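Local structure of geranyltranstransferase (Marinomonas sp. MED121, 4F62) at residues Q22-Y27 against N35-S40. The protein probably catalyses the head-to-tail condensation of allylic diphosphates with isopentenyl diphosphate, building short isoprenoid chains as farnesyl-diphosphate synthases do. Residues are numbered along the deposited sequence; the frame is centred on the assembly and turned at random.
Sequences QQLSDY and NAMRYS
R38 reaches back from helix 31-41 and, in one of its two modelled conformers, spends one nitrogen, NH1, on two acceptors of the chain that leaves helix 5-23; these bonds may therefore not hold all the time. It forms a salt bridge with D26: NH1 of R38 lies 3.0 Å from OD1 of D26, which it meets nearly head-on to the C-O bond, while the oxygen sits somewhat tilted from the guanidinium plane. OD1 takes NH1 alone, and the carboxylate and guanidinium planes stand almost perpendicular, 87° apart. NH1 of R38 also gives a weak, bent hydrogen bond to the backbone O of L24 at 3.1 Å.

Beneath the polar pair, L24 points its side chain at the helix and splits its two methyls between neighbours. L24 CD2 packs on the methylene CG of R38 at 3.6 Å, and L24 CD1 touches M37 CE at 3.8 Å. M37 gets its methyl there with chi2 extended, then a bend at chi3 (85°).

L24 is the first residue past the helix and the centre of an inverse gamma turn, which redirects the chain toward D26. Farther out, F121 and A117 of helix 108-126 back L24 and M37 respectively, R150 of the second subunit packs on L24, and E21 makes a long, weak ion pair with R38. The contact thus ties the first two helices of this all-helical fold together near the dimer interface, with a greasy inner layer and an ionic outer one, where exposed D26 and, more weakly, E21 probably offset part of the arginine's charge.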
loop_
_atom_site.group_PDB
_atom_site.type_symbol
_atom_site.label_atom_id
_atom_site.label_comp_id
_atom_site.label_asym_id
_atom_site.label_seq_id
_atom_site.Cartn_x
_atom_site.Cartn_y
_atom_site.Cartn_z
ATOM N N GLN A 22 14.033 9.344 9.922
ATOM C CA GLN A 22 15.086 8.338 9.845
ATOM C C GLN A 22 14.719 7.249 8.840
ATOM O O GLN A 22 15.538 6.877 8.014
ATOM C CB GLN A 22 15.358 7.723 11.222
ATOM C CG GLN A 22 16.115 8.632 12.180
ATOM C CD GLN A 22 15.795 8.346 13.647
ATOM O OE1 GLN A 22 15.051 7.411 13.967
ATOM N NE2 GLN A 22 16.349 9.160 14.544
ATOM N N GLN A 23 13.487 6.747 8.896
ATOM C CA GLN A 23 13.105 5.642 8.023
ATOM C C GLN A 23 12.956 6.047 6.553
ATOM O O GLN A 23 13.170 5.225 5.659
ATOM C CB GLN A 23 11.825 4.959 8.528
ATOM C CG GLN A 23 11.958 4.407 9.936
ATOM C CD GLN A 23 13.045 3.346 10.035
ATOM O OE1 GLN A 23 13.130 2.453 9.194
ATOM N NE2 GLN A 23 13.886 3.448 11.060
ATOM N N LEU A 24 12.564 7.292 6.295
ATOM C CA LEU A 24 12.475 7.757 4.913
ATOM C C LEU A 24 13.897 8.017 4.426
ATOM O O LEU A 24 14.305 9.166 4.268
ATOM C CB LEU A 24 11.617 9.026 4.790
ATOM C CG LEU A 24 11.151 9.403 3.370
ATOM C CD1 LEU A 24 10.386 8.254 2.736
ATOM C CD2 LEU A 24 10.279 10.648 3.372
ATOM N N SER A 25 14.642 6.935 4.202
ATOM C CA SER A 25 16.064 7.000 3.868
ATOM C C SER A 25 16.302 7.614 2.489
ATOM O O SER A 25 15.498 7.448 1.558
ATOM C CB SER A 25 16.676 5.600 3.905
ATOM O OG SER A 25 15.983 4.736 3.015
ATOM N N ASP A 26 17.414 8.325 2.364
ATOM C CA ASP A 26 17.777 8.962 1.107
ATOM C C ASP A 26 18.010 7.948 -0.013
ATOM O O ASP A 26 18.574 6.871 0.201
ATOM C CB ASP A 26 19.017 9.849 1.291
ATOM C CG ASP A 26 18.695 11.161 1.975
ATOM O OD1 ASP A 26 17.508 11.550 1.983
ATOM O OD2 ASP A 26 19.628 11.810 2.491
ATOM N N TYR A 27 17.556 8.309 -1.208
ATOM C CA TYR A 27 17.739 7.484 -2.394
ATOM C C TYR A 27 17.713 8.410 -3.609
ATOM O O TYR A 27 16.650 8.883 -4.006
ATOM C CB TYR A 27 16.638 6.429 -2.467
ATOM C CG TYR A 27 16.781 5.496 -3.638
ATOM C CD1 TYR A 27 17.979 4.839 -3.884
ATOM C CD2 TYR A 27 15.721 5.274 -4.497
ATOM C CE1 TYR A 27 18.113 3.985 -4.962
ATOM C CE2 TYR A 27 15.841 4.425 -5.566
ATOM C CZ TYR A 27 17.033 3.782 -5.799
ATOM O OH TYR A 27 17.146 2.931 -6.876
ATOM N N ASN A 35 10.966 14.731 -1.876
ATOM C CA ASN A 35 10.644 16.121 -1.566
ATOM C C ASN A 35 9.144 16.303 -1.367
ATOM O O ASN A 35 8.711 16.858 -0.360
ATOM C CB ASN A 35 11.176 17.050 -2.651
ATOM C CG ASN A 35 12.680 17.220 -2.572
ATOM O OD1 ASN A 35 13.285 16.962 -1.522
ATOM N ND2 ASN A 35 13.294 17.658 -3.673
ATOM N N ALA A 36 8.355 15.787 -2.306
ATOM C CA ALA A 36 6.904 15.870 -2.214
ATOM C C ALA A 36 6.369 15.074 -1.025
ATOM O O ALA A 36 5.466 15.532 -0.322
ATOM C CB ALA A 36 6.265 15.390 -3.503
ATOM N N MET A 37 6.923 13.882 -0.806
ATOM C CA MET A 37 6.521 13.042 0.318
ATOM C C MET A 37 6.749 13.756 1.633
ATOM O O MET A 37 5.875 13.775 2.499
ATOM C CB MET A 37 7.293 11.718 0.320
ATOM C CG MET A 37 6.796 10.695 -0.694
ATOM S SD MET A 37 7.873 9.240 -0.777
ATOM C CE MET A 37 7.230 8.233 0.563
ATOM N N ARG A 38 7.932 14.344 1.779
ATOM C CA ARG A 38 8.303 15.044 3.003
ATOM C C ARG A 38 7.465 16.296 3.227
ATOM O O ARG A 38 7.112 16.616 4.363
ATOM C CB ARG A 38 9.793 15.411 2.993
ATOM C CG ARG A 38 10.725 14.216 3.182
ATOM C CD ARG A 38 12.172 14.647 3.369
ATOM N NE ARG A 38 13.051 13.500 3.592
ATOM C CZ ARG A 38 13.935 13.040 2.707
ATOM N NH1 ARG A 38 14.684 11.985 3.003
ATOM N NH2 ARG A 38 14.079 13.640 1.531
ATOM N N TYR A 39 7.163 17.009 2.145
ATOM C CA TYR A 39 6.366 18.234 2.227
ATOM C C TYR A 39 5.010 17.920 2.857
ATOM O O TYR A 39 4.493 18.694 3.649
ATOM C CB TYR A 39 6.187 18.882 0.847
ATOM C CG TYR A 39 5.287 20.098 0.875
ATOM C CD1 TYR A 39 5.645 21.230 1.600
ATOM C CD2 TYR A 39 4.079 20.116 0.185
ATOM C CE1 TYR A 39 4.829 22.348 1.641
ATOM C CE2 TYR A 39 3.250 21.235 0.219
ATOM C CZ TYR A 39 3.635 22.348 0.950
ATOM O OH TYR A 39 2.832 23.467 0.998
ATOM N N SER A 40 4.470 16.752 2.532
ATOM C CA SER A 40 3.174 16.334 3.059
ATOM C C SER A 40 3.225 15.730 4.467
ATOM O O SER A 40 2.341 15.987 5.291
ATOM C CB SER A 40 2.501 15.362 2.091
ATOM O OG SER A 40 2.099 16.042 0.911
#